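Ribonucleoside-diphosphate reductase, alpha chain (Actinobacillus ureae ATCC 25976, PDB 6DQX) probably catalyses, as the catalytic subunit of a class Id ribonucleotide reductase, the reduction of ribonucleoside diphosphates to 2'-deoxyribonucleoside diphosphates. Local coordinates at residues H62-L67 against G71-F76; G83-S88 against T306-V311; S93-D98 against T313-V318; S293-N296 against E302-D305. All blocks are in the same frame, centred on the assembly; numbering follows the deposited sequence.

Contact 1: H62-L67 against G71-F76; sequences HAEHKL and GYADKF. With MG (magnesium ion), chain E.
L67 lays its CD1 methyl over the middle of the Y72 ring, CD1 lying 3.4 Å from the ring centroid and almost on the ring normal, a CH-pi contact shared by all six ring carbons. The A63 methyl comes in obliquely, CB 3.9 Å from Y72 CE2. Y72 has its CG anti to the backbone N (chi1 -179°), which turns the ring back toward helix 52-67; its hydroxyl reaches beyond the pair and is hydrogen-bonded to the carbonyl O of V311. The two segments make a helical hairpin, their N-to-C directions 140° apart and their axes 8.6 Å apart at closest, with three residues between them. E64 grips the start of the second helix. Its chain runs out extended, and OE1 accepts from A73 N at 2.8 Å, nearly straight, through the lone pair facing away from OE2. Two waters widen the hold: one links OE1 to D74 N, the other links OE2 to G71 N, the N-cap residue. One N-H directly and two through water thus reach the carboxylate, which probably helps to stabilise its negative charge. Elsewhere on the first helix, H65 ND1 binds a magnesium ion at 2.5 Å, and a water joins that metal at 2.0 Å from it.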
loop_
_atom_site.group_PDB
_atom_site.type_symbol
_atom_site.label_atom_id
_atom_site.label_comp_id
_atom_site.label_asym_id
_atom_site.label_seq_id
_atom_site.Cartn_x
_atom_site.Cartn_y
_atom_site.Cartn_z
ATOM N N HIS A 62 15.963 33.207 9.443
ATOM C CA HIS A 62 16.324 32.127 8.534
ATOM C C HIS A 62 15.952 32.508 7.105
ATOM O O HIS A 62 16.741 32.319 6.177
ATOM C CB HIS A 62 15.642 30.818 8.904
ATOM C CG HIS A 62 16.158 29.655 8.125
ATOM N ND1 HIS A 62 17.375 29.061 8.395
ATOM C CD2 HIS A 62 15.634 28.989 7.071
ATOM C CE1 HIS A 62 17.566 28.067 7.547
ATOM N NE2 HIS A 62 16.534 28.014 6.722
ATOM N N ALA A 63 14.772 33.100 6.953
ATOM C CA ALA A 63 14.331 33.604 5.641
ATOM C C ALA A 63 15.281 34.680 5.089
ATOM O O ALA A 63 15.689 34.609 3.938
ATOM C CB ALA A 63 12.911 34.123 5.729
ATOM N N GLU A 64 15.652 35.656 5.920
ATOM C CA GLU A 64 16.632 36.659 5.500
ATOM C C GLU A 64 17.927 36.010 5.030
ATOM O O GLU A 64 18.476 36.377 3.990
ATOM C CB GLU A 64 16.954 37.648 6.641
ATOM C CG GLU A 64 18.116 38.585 6.285
ATOM C CD GLU A 64 18.293 39.752 7.244
ATOM O OE1 GLU A 64 17.307 40.465 7.561
ATOM O OE2 GLU A 64 19.455 39.987 7.636
ATOM N N HIS A 65 18.423 35.061 5.798
ATOM C CA HIS A 65 19.669 34.399 5.452
ATOM C C HIS A 65 19.580 33.713 4.081
ATOM O O HIS A 65 20.459 33.890 3.255
ATOM C CB HIS A 65 20.101 33.413 6.530
ATOM C CG HIS A 65 21.454 32.846 6.273
ATOM N ND1 HIS A 65 22.608 33.594 6.392
ATOM C CD2 HIS A 65 21.837 31.625 5.831
ATOM C CE1 HIS A 65 23.646 32.846 6.063
ATOM N NE2 HIS A 65 23.206 31.647 5.723
ATOM N N LYS A 66 18.489 32.997 3.826
ATOM C CA LYS A 66 18.297 32.311 2.538
ATOM C C LYS A 66 18.044 33.234 1.360
ATOM O O LYS A 66 18.449 32.914 0.228
ATOM C CB LYS A 66 17.183 31.254 2.643
ATOM C CG LYS A 66 17.473 30.161 3.662
ATOM C CD LYS A 66 18.663 29.316 3.236
ATOM C CE LYS A 66 18.939 28.213 4.225
ATOM N NZ LYS A 66 19.820 27.200 3.589
ATOM N N LEU A 67 17.388 34.374 1.601
ATOM C CA LEU A 67 17.175 35.378 0.552
ATOM C C LEU A 67 18.435 36.174 0.250
ATOM O O LEU A 67 18.558 36.711 -0.842
ATOM C CB LEU A 67 16.070 36.367 0.941
ATOM C CG LEU A 67 14.659 35.786 0.877
ATOM C CD1 LEU A 67 13.640 36.612 1.660
ATOM C CD2 LEU A 67 14.241 35.616 -0.582
ATOM N N GLY A 71 18.043 43.528 5.946
ATOM C CA GLY A 71 16.859 44.160 6.507
ATOM C C GLY A 71 15.564 43.369 6.358
ATOM O O GLY A 71 14.547 43.745 6.947
ATOM N N TYR A 72 15.615 42.245 5.647
ATOM C CA TYR A 72 14.410 41.468 5.392
ATOM C C TYR A 72 13.753 40.956 6.686
ATOM O O TYR A 72 12.536 41.094 6.858
ATOM C CB TYR A 72 14.690 40.328 4.406
ATOM C CG TYR A 72 13.438 39.544 4.122
ATOM C CD1 TYR A 72 12.551 39.941 3.123
ATOM C CD2 TYR A 72 13.108 38.428 4.896
ATOM C CE1 TYR A 72 11.383 39.212 2.889
ATOM C CE2 TYR A 72 11.945 37.720 4.670
ATOM C CZ TYR A 72 11.092 38.122 3.656
ATOM O OH TYR A 72 9.928 37.429 3.441
ATOM N N ALA A 73 14.553 40.360 7.579
ATOM C CA ALA A 73 14.045 39.779 8.827
ATOM C C ALA A 73 13.248 40.771 9.656
ATOM O O ALA A 73 12.163 40.443 10.136
ATOM C CB ALA A 73 15.182 39.198 9.660
ATOM N N ASP A 74 13.772 41.982 9.814
ATOM C CA ASP A 74 13.078 42.999 10.602
ATOM C C ASP A 74 11.766 43.447 9.943
ATOM O O ASP A 74 10.786 43.703 10.647
ATOM C CB ASP A 74 13.986 44.206 10.908
ATOM C CG ASP A 74 15.077 43.878 11.925
ATOM O OD1 ASP A 74 14.970 42.879 12.679
ATOM O OD2 ASP A 74 16.066 44.624 11.953
ATOM N N LYS A 75 11.743 43.476 8.616
ATOM C CA LYS A 75 10.487 43.769 7.884
ATOM C C LYS A 75 9.474 42.667 8.100
ATOM O O LYS A 75 8.343 42.934 8.486
ATOM C CB LYS A 75 10.731 43.960 6.396
ATOM C CG LYS A 75 11.091 45.381 6.012
ATOM C CD LYS A 75 11.041 45.609 4.503
ATOM C CE LYS A 75 9.617 45.633 3.946
ATOM N NZ LYS A 75 8.834 46.878 4.237
ATOM N N PHE A 76 9.899 41.416 7.874
ATOM C CA PHE A 76 9.012 40.278 8.118
ATOM C C PHE A 76 8.534 40.235 9.572
ATOM O O PHE A 76 7.345 40.039 9.841
ATOM C CB PHE A 76 9.733 38.989 7.720
ATOM C CG PHE A 76 8.908 37.754 7.881
ATOM C CD1 PHE A 76 8.923 37.055 9.074
ATOM C CD2 PHE A 76 8.196 37.231 6.806
ATOM C CE1 PHE A 76 8.177 35.897 9.231
ATOM C CE2 PHE A 76 7.463 36.066 6.948
ATOM C CZ PHE A 76 7.464 35.391 8.155
HETATM MG MG MG E . 23.102 35.311 8.171
HETATM O O HOH W 1 16.647 42.387 9.299
HETATM O O HOH W 2 19.925 42.597 8.127
HETATM O O HOH W 3 21.530 36.451 7.718
#

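Contact 2: G83-S88 against T306-V311; sequences GYFSLS and TEAPEV
F85 pushes the far edge of its ring at the first turn of helix 308-327. F85 CZ lies 3.4 Å from A308 O, which sits near the ring plane, and the same edge meets the valine beyond it, with F85 CZ 4.1 Å from V311 CG1. Next to that carbonyl, the A308 methyl fills the angle between two aromatic residues: A308 CB is 4.0 Å from F85 CE1 and 4.2 Å from Y84 CD2, the latter approach being oblique. With CG anti to the carbonyl carbon (chi1 -68°), the F85 ring extends so that its far end meets the helix. The helix start is itself held in place by an ST turn, A308 N donating to T306 OG1 at 3.1 Å, while T306 OG1 is also hydrogen-bonded to W303 O. Farther out, the Y84 hydroxyl is hydrogen-bonded to E302 OE1. G83 ends helix 72-82 in a Schellman motif, turning the chain into strand 85-87, which pairs antiparallel with strand 288-296. What F85 and Y84 share with A308 and V311 is almost wholly apolar: the contact rests on buried carbon surfaces, with the ring's C-H edge perhaps adding a slight electrostatic attraction to the A308 carbonyl.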
loop_
_atom_site.group_PDB
_atom_site.type_symbol
_atom_site.label_atom_id
_atom_site.label_comp_id
_atom_site.label_asym_id
_atom_site.label_seq_id
_atom_site.Cartn_x
_atom_site.Cartn_y
_atom_site.Cartn_z
ATOM N N GLY A 83 0.227 41.755 13.068
ATOM C CA GLY A 83 -0.888 40.836 12.866
ATOM C C GLY A 83 -1.316 40.724 11.397
ATOM O O GLY A 83 -2.442 40.327 11.119
ATOM N N TYR A 84 -0.418 41.062 10.467
ATOM C CA TYR A 84 -0.764 41.050 9.034
ATOM C C TYR A 84 -0.663 39.682 8.378
ATOM O O TYR A 84 -1.257 39.509 7.313
ATOM C CB TYR A 84 0.149 41.984 8.240
ATOM C CG TYR A 84 0.113 43.449 8.638
ATOM C CD1 TYR A 84 -0.916 43.982 9.415
ATOM C CD2 TYR A 84 1.097 44.303 8.191
ATOM C CE1 TYR A 84 -0.935 45.319 9.753
ATOM C CE2 TYR A 84 1.077 45.657 8.512
ATOM C CZ TYR A 84 0.065 46.152 9.292
ATOM O OH TYR A 84 0.054 47.501 9.618
ATOM N N PHE A 85 0.133 38.775 8.961
ATOM C CA PHE A 85 0.505 37.457 8.378
ATOM C C PHE A 85 0.060 36.308 9.230
ATOM O O PHE A 85 0.327 36.284 10.427
ATOM C CB PHE A 85 2.036 37.248 8.330
ATOM C CG PHE A 85 2.776 38.131 7.393
ATOM C CD1 PHE A 85 2.143 38.866 6.403
ATOM C CD2 PHE A 85 4.166 38.188 7.478
ATOM C CE1 PHE A 85 2.873 39.667 5.564
ATOM C CE2 PHE A 85 4.901 38.983 6.628
ATOM C CZ PHE A 85 4.247 39.732 5.665
ATOM N N SER A 86 -0.505 35.296 8.597
ATOM C CA SER A 86 -0.652 33.982 9.201
ATOM C C SER A 86 0.266 33.048 8.419
ATOM O O SER A 86 0.324 33.131 7.206
ATOM C CB SER A 86 -2.107 33.534 9.086
ATOM O OG SER A 86 -2.245 32.137 9.215
ATOM N N LEU A 87 0.972 32.158 9.122
ATOM C CA LEU A 87 1.853 31.176 8.500
ATOM C C LEU A 87 1.206 29.815 8.624
ATOM O O LEU A 87 0.467 29.551 9.591
ATOM C CB LEU A 87 3.231 31.157 9.173
ATOM C CG LEU A 87 3.903 32.506 9.392
ATOM C CD1 LEU A 87 5.246 32.284 10.038
ATOM C CD2 LEU A 87 4.043 33.265 8.090
ATOM N N SER A 88 1.469 28.952 7.650
ATOM C CA SER A 88 0.862 27.626 7.626
ATOM C C SER A 88 1.435 26.766 8.748
ATOM O O SER A 88 2.557 27.005 9.225
ATOM C CB SER A 88 1.115 26.925 6.297
ATOM O OG SER A 88 2.470 26.533 6.211
ATOM N N THR A 306 1.594 49.054 1.695
ATOM C CA THR A 306 2.875 48.645 2.221
ATOM C C THR A 306 3.406 47.534 1.349
ATOM O O THR A 306 2.710 47.045 0.445
ATOM C CB THR A 306 2.785 48.129 3.681
ATOM O OG1 THR A 306 2.118 46.862 3.726
ATOM C CG2 THR A 306 2.050 49.138 4.591
ATOM N N GLU A 307 4.622 47.109 1.657
ATOM C CA GLU A 307 5.216 45.928 1.026
ATOM C C GLU A 307 4.884 44.608 1.728
ATOM O O GLU A 307 5.521 43.591 1.438
ATOM C CB GLU A 307 6.735 46.076 0.930
ATOM C CG GLU A 307 7.163 47.189 0.002
ATOM C CD GLU A 307 8.675 47.257 -0.167
ATOM O OE1 GLU A 307 9.422 46.643 0.650
ATOM O OE2 GLU A 307 9.116 47.943 -1.111
ATOM N N ALA A 308 3.852 44.563 2.565
ATOM C CA ALA A 308 3.577 43.308 3.292
ATOM C C ALA A 308 3.261 42.099 2.372
ATOM O O ALA A 308 3.859 41.030 2.545
ATOM C CB ALA A 308 2.495 43.493 4.355
ATOM N N PRO A 309 2.373 42.255 1.374
ATOM C CA PRO A 309 2.120 41.109 0.472
ATOM C C PRO A 309 3.339 40.671 -0.303
ATOM O O PRO A 309 3.564 39.468 -0.478
ATOM C CB PRO A 309 1.032 41.617 -0.461
ATOM C CG PRO A 309 0.387 42.709 0.292
ATOM C CD PRO A 309 1.490 43.378 1.044
ATOM N N GLU A 310 4.178 41.628 -0.700
ATOM C CA GLU A 310 5.418 41.302 -1.381
ATOM C C GLU A 310 6.389 40.545 -0.491
ATOM O O GLU A 310 7.030 39.569 -0.929
ATOM C CB GLU A 310 6.078 42.579 -1.894
ATOM C CG GLU A 310 5.262 43.248 -2.985
ATOM C CD GLU A 310 4.289 44.294 -2.501
ATOM O OE1 GLU A 310 3.714 44.187 -1.389
ATOM O OE2 GLU A 310 4.035 45.238 -3.301
ATOM N N VAL A 311 6.492 40.987 0.763
ATOM C CA VAL A 311 7.357 40.309 1.739
ATOM C C VAL A 311 6.890 38.882 1.954
ATOM O O VAL A 311 7.729 37.963 2.000
ATOM C CB VAL A 311 7.469 41.123 3.063
ATOM C CG1 VAL A 311 8.007 40.297 4.223
ATOM C CG2 VAL A 311 8.379 42.329 2.811
#

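Contact 3: S93-D98 against T313-V318; sequences SNFGLD and TYFLDV. With EDO (1,2-ethanediol), chain F.
F315 turns the edge of its ring toward the face of F95, and this buried T-shaped pair is the close part of the contact. The centroids are 5.2 Å apart and the planes stand at 71°. The nearest carbons are F315 CE1 and F95 CE2, at 3.7 Å; F315 CZ hangs over the same face of F95, but displaced toward its rim. The two side chains point in opposing directions and meet near their ends. V318 adds a looser touch, its CG2 approaching obliquely to 4.2 Å from F95 CZ.

Away from the pair, the 93-98 segment opens toward solvent. F95 and G96 are the central residues of a type II beta turn from N94 to L97, with L97 N bonded to N94 O at 3.0 Å and G96 taking the positive phi; exposure rises past the turn, and D98 is exposed. On the helix, the buried D317 accepts through OD2 from O2 of a 1,2-ethanediol at 2.6 Å, probably a crystallisation additive, and V318 CG1 borders the same molecule. D317 also forms salt bridges with R344 and R407.

The aromatic pair lies beside helix 52-67, where F315 packs on I59 and A63 and V318 on L67. F315 also meets Y72 and F76, so helix 308-327 lies against both helix 52-67 and helix 72-82 as well as the chain leaving helix 89-94.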
loop_
_atom_site.group_PDB
_atom_site.type_symbol
_atom_site.label_atom_id
_atom_site.label_comp_id
_atom_site.label_asym_id
_atom_site.label_seq_id
_atom_site.Cartn_x
_atom_site.Cartn_y
_atom_site.Cartn_z
ATOM N N SER A 93 5.741 24.440 12.005
ATOM C CA SER A 93 6.318 23.179 12.534
ATOM C C SER A 93 7.754 22.915 12.098
ATOM O O SER A 93 8.586 22.477 12.927
ATOM C CB SER A 93 5.431 21.986 12.193
ATOM O OG SER A 93 4.180 22.103 12.842
ATOM N N ASN A 94 8.047 23.160 10.815
ATOM C CA ASN A 94 9.220 22.607 10.155
ATOM C C ASN A 94 10.158 23.583 9.480
ATOM O O ASN A 94 11.278 23.201 9.170
ATOM C CB ASN A 94 8.769 21.562 9.098
ATOM C CG ASN A 94 7.793 20.521 9.662
ATOM O OD1 ASN A 94 6.845 20.123 8.984
ATOM N ND2 ASN A 94 8.019 20.087 10.921
ATOM N N PHE A 95 9.726 24.812 9.170
ATOM C CA PHE A 95 10.597 25.717 8.403
ATOM C C PHE A 95 11.913 26.025 9.119
ATOM O O PHE A 95 11.911 26.402 10.291
ATOM C CB PHE A 95 9.871 27.034 8.052
ATOM C CG PHE A 95 10.710 27.989 7.244
ATOM C CD1 PHE A 95 11.081 27.680 5.951
ATOM C CD2 PHE A 95 11.150 29.195 7.782
ATOM C CE1 PHE A 95 11.871 28.550 5.199
ATOM C CE2 PHE A 95 11.950 30.067 7.041
ATOM C CZ PHE A 95 12.282 29.763 5.750
ATOM N N GLY A 96 13.032 25.893 8.403
ATOM C CA GLY A 96 14.346 26.102 8.983
ATOM C C GLY A 96 14.842 24.989 9.911
ATOM O O GLY A 96 15.938 25.093 10.439
ATOM N N LEU A 97 14.053 23.938 10.114
ATOM C CA LEU A 97 14.426 22.808 10.974
ATOM C C LEU A 97 14.677 21.539 10.146
ATOM O O LEU A 97 14.311 21.451 8.973
ATOM C CB LEU A 97 13.322 22.532 11.998
ATOM C CG LEU A 97 12.805 23.694 12.849
ATOM C CD1 LEU A 97 11.709 23.227 13.787
ATOM C CD2 LEU A 97 13.932 24.352 13.623
ATOM N N ASP A 98 15.299 20.536 10.766
ATOM C CA ASP A 98 15.548 19.258 10.073
ATOM C C ASP A 98 14.282 18.462 9.776
ATOM O O ASP A 98 14.146 17.887 8.695
ATOM C CB ASP A 98 16.512 18.392 10.894
ATOM C CG ASP A 98 17.901 18.980 10.962
ATOM O OD1 ASP A 98 18.253 19.808 10.092
ATOM O OD2 ASP A 98 18.661 18.606 11.883
ATOM N N THR A 313 5.202 37.025 -0.204
ATOM C CA THR A 313 5.524 36.315 -1.445
ATOM C C THR A 313 6.998 35.840 -1.493
ATOM O O THR A 313 7.287 34.658 -1.799
ATOM C CB THR A 313 5.176 37.186 -2.665
ATOM O OG1 THR A 313 3.789 37.560 -2.583
ATOM C CG2 THR A 313 5.470 36.453 -3.967
ATOM N N TYR A 314 7.906 36.764 -1.156
ATOM C CA TYR A 314 9.337 36.462 -1.010
ATOM C C TYR A 314 9.535 35.328 -0.018
ATOM O O TYR A 314 10.313 34.409 -0.268
ATOM C CB TYR A 314 10.109 37.676 -0.524
ATOM C CG TYR A 314 10.544 38.655 -1.591
ATOM C CD1 TYR A 314 9.661 39.128 -2.558
ATOM C CD2 TYR A 314 11.856 39.124 -1.618
ATOM C CE1 TYR A 314 10.071 40.052 -3.514
ATOM C CE2 TYR A 314 12.280 40.038 -2.570
ATOM C CZ TYR A 314 11.388 40.504 -3.508
ATOM O OH TYR A 314 11.816 41.428 -4.428
ATOM N N PHE A 315 8.773 35.368 1.077
ATOM C CA PHE A 315 8.893 34.338 2.115
ATOM C C PHE A 315 8.482 32.980 1.583
ATOM O O PHE A 315 9.180 31.982 1.809
ATOM C CB PHE A 315 8.063 34.695 3.353
ATOM C CG PHE A 315 8.072 33.639 4.405
ATOM C CD1 PHE A 315 9.222 33.415 5.125
ATOM C CD2 PHE A 315 6.926 32.876 4.684
ATOM C CE1 PHE A 315 9.257 32.443 6.110
ATOM C CE2 PHE A 315 6.950 31.914 5.667
ATOM C CZ PHE A 315 8.111 31.713 6.398
ATOM N N LEU A 316 7.351 32.930 0.886
ATOM C CA LEU A 316 6.871 31.676 0.311
ATOM C C LEU A 316 7.828 31.113 -0.740
ATOM O O LEU A 316 8.021 29.897 -0.831
ATOM C CB LEU A 316 5.466 31.852 -0.242
ATOM C CG LEU A 316 4.397 32.043 0.849
ATOM C CD1 LEU A 316 3.039 32.158 0.216
ATOM C CD2 LEU A 316 4.396 30.901 1.871
ATOM N N ASP A 317 8.496 31.989 -1.485
ATOM C CA ASP A 317 9.501 31.495 -2.417
ATOM C C ASP A 317 10.680 30.836 -1.705
ATOM O O ASP A 317 11.153 29.811 -2.159
ATOM C CB ASP A 317 9.982 32.581 -3.355
ATOM C CG ASP A 317 10.713 32.023 -4.548
ATOM O OD1 ASP A 317 10.126 31.179 -5.260
ATOM O OD2 ASP A 317 11.875 32.423 -4.795
ATOM N N VAL A 318 11.149 31.393 -0.591
ATOM C CA VAL A 318 12.235 30.706 0.155
ATOM C C VAL A 318 11.774 29.433 0.837
ATOM O O VAL A 318 12.557 28.502 0.989
ATOM C CB VAL A 318 12.958 31.607 1.179
ATOM C CG1 VAL A 318 13.550 32.768 0.475
ATOM C CG2 VAL A 318 12.091 32.106 2.302
HETATM C C1 EDO F . 16.065 32.011 -2.440
HETATM O O1 EDO F . 15.786 30.799 -1.724
HETATM C C2 EDO F . 14.824 32.570 -3.114
HETATM O O2 EDO F . 14.109 31.550 -3.802
#

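Contact 4: S293-N296 against E302-D305; sequences SSMN and EWKD
The last residue of strand 288-296, N296, and W303 near the end of the short helix 300-303 approach no closer than 9.3 Å between their CA atoms, so the long side chain of W303 bridges the gap. Its indole NE1 donates to N296 O at 2.9 Å, with an N-H...O angle of 165°. The acceptor lies in the ring plane, yet seen from N296 the donor is well above the carbonyl plane, 43° out of it. M295 covers the indole from one face. Its chain bends at chi2 and chi3, curling the CE methyl inward until it rests 3.5 Å from the centroid of the six-membered ring in a CH-pi contact, close to W303 CD2 and CE2 alike. M295 SD stands farther off near the same ring normal, 4.9 Å from that centroid. The indole is therefore held both by its N-H in plane and by the methionine over its face, which together probably restrict its rotation. F300 and Y84 add further ring contacts to W303, and N296 ND2 is hydrogen-bonded to G83 O. An indole N-H bonded to the strand end, together with a Met-aromatic contact, thus closes the strand-to-helix connection in the ribonucleotide reductase barrel domain.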
loop_
_atom_site.group_PDB
_atom_site.type_symbol
_atom_site.label_atom_id
_atom_site.label_comp_id
_atom_site.label_asym_id
_atom_site.label_seq_id
_atom_site.Cartn_x
_atom_site.Cartn_y
_atom_site.Cartn_z
ATOM N N SER A 293 0.684 30.741 3.003
ATOM C CA SER A 293 0.574 31.589 4.159
ATOM C C SER A 293 -0.468 32.631 3.728
ATOM O O SER A 293 -0.877 32.634 2.562
ATOM C CB SER A 293 1.920 32.203 4.551
ATOM O OG SER A 293 2.777 31.267 5.190
ATOM N N SER A 294 -0.932 33.444 4.659
ATOM C CA SER A 294 -2.174 34.217 4.448
ATOM C C SER A 294 -2.102 35.642 4.967
ATOM O O SER A 294 -1.549 35.909 6.044
ATOM C CB SER A 294 -3.358 33.514 5.111
ATOM O OG SER A 294 -3.298 32.089 4.914
ATOM N N MET A 295 -2.669 36.544 4.182
ATOM C CA MET A 295 -2.806 37.938 4.593
ATOM C C MET A 295 -4.059 38.137 5.437
ATOM O O MET A 295 -5.113 37.662 5.085
ATOM C CB MET A 295 -2.877 38.845 3.370
ATOM C CG MET A 295 -1.589 38.926 2.547
ATOM S SD MET A 295 -0.138 39.555 3.393
ATOM C CE MET A 295 -0.680 41.164 3.946
ATOM N N ASN A 296 -3.937 38.901 6.524
ATOM C CA ASN A 296 -5.052 39.157 7.414
ATOM C C ASN A 296 -5.797 40.370 6.887
ATOM O O ASN A 296 -5.355 41.512 7.085
ATOM C CB ASN A 296 -4.552 39.448 8.826
ATOM C CG ASN A 296 -5.661 39.556 9.836
ATOM O OD1 ASN A 296 -6.835 39.509 9.498
ATOM N ND2 ASN A 296 -5.285 39.772 11.106
ATOM N N GLU A 302 -4.661 49.125 6.697
ATOM C CA GLU A 302 -3.303 49.355 7.156
ATOM C C GLU A 302 -2.227 48.941 6.180
ATOM O O GLU A 302 -1.274 49.694 5.992
ATOM C CB GLU A 302 -3.003 48.672 8.500
ATOM C CG GLU A 302 -3.883 49.136 9.634
ATOM C CD GLU A 302 -3.510 48.543 10.983
ATOM O OE1 GLU A 302 -2.383 48.029 11.151
ATOM O OE2 GLU A 302 -4.361 48.622 11.900
ATOM N N TRP A 303 -2.311 47.735 5.607
ATOM C CA TRP A 303 -1.194 47.216 4.798
ATOM C C TRP A 303 -1.335 47.348 3.285
ATOM O O TRP A 303 -0.360 47.089 2.592
ATOM C CB TRP A 303 -0.807 45.755 5.171
ATOM C CG TRP A 303 -1.917 44.748 5.112
ATOM C CD1 TRP A 303 -2.558 44.206 6.171
ATOM C CD2 TRP A 303 -2.497 44.136 3.939
ATOM N NE1 TRP A 303 -3.511 43.316 5.752
ATOM C CE2 TRP A 303 -3.496 43.255 4.386
ATOM C CE3 TRP A 303 -2.265 44.248 2.564
ATOM C CZ2 TRP A 303 -4.262 42.480 3.514
ATOM C CZ3 TRP A 303 -3.015 43.466 1.696
ATOM C CH2 TRP A 303 -4.016 42.608 2.181
ATOM N N LYS A 304 -2.473 47.837 2.784
ATOM C CA LYS A 304 -2.723 47.868 1.322
ATOM C C LYS A 304 -1.648 48.617 0.505
ATOM O O LYS A 304 -1.388 48.244 -0.639
ATOM C CB LYS A 304 -4.109 48.411 0.992
ATOM C CG LYS A 304 -4.336 49.829 1.506
ATOM C CD LYS A 304 -5.746 50.332 1.279
ATOM C CE LYS A 304 -5.892 51.732 1.859
ATOM N NZ LYS A 304 -7.327 52.053 2.070
ATOM N N ASP A 305 -1.039 49.654 1.083
ATOM C CA ASP A 305 0.033 50.420 0.401
ATOM C C ASP A 305 1.404 50.211 1.056
ATOM O O ASP A 305 2.275 51.087 1.004
ATOM C CB ASP A 305 -0.334 51.922 0.347
ATOM C CG ASP A 305 -1.627 52.185 -0.411
ATOM O OD1 ASP A 305 -1.793 51.687 -1.555
ATOM O OD2 ASP A 305 -2.492 52.912 0.114
#

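From the N terminus, contact 1 comes first and closes a short loop, the turn between helices 52-67 and 72-82, before any of the others opens. The chain then runs through strand 85-87, which opens contact 2, and helix 89-94, which leads into contact 3; each waits over two hundred residues for its partner on helix 308-327, and because their segments alternate, the two cross. Contact 4 is local, joining strand 288-296 to helix 300-303 just ahead of helix 308-327, and lies within the spans of both contact 2 and contact 3. Backbone hydrogen bonds between strands 85-87 and 288-296 join contacts 2 and 4, while Y72, L67 and F76 carry contact 1 onto helix 308-327.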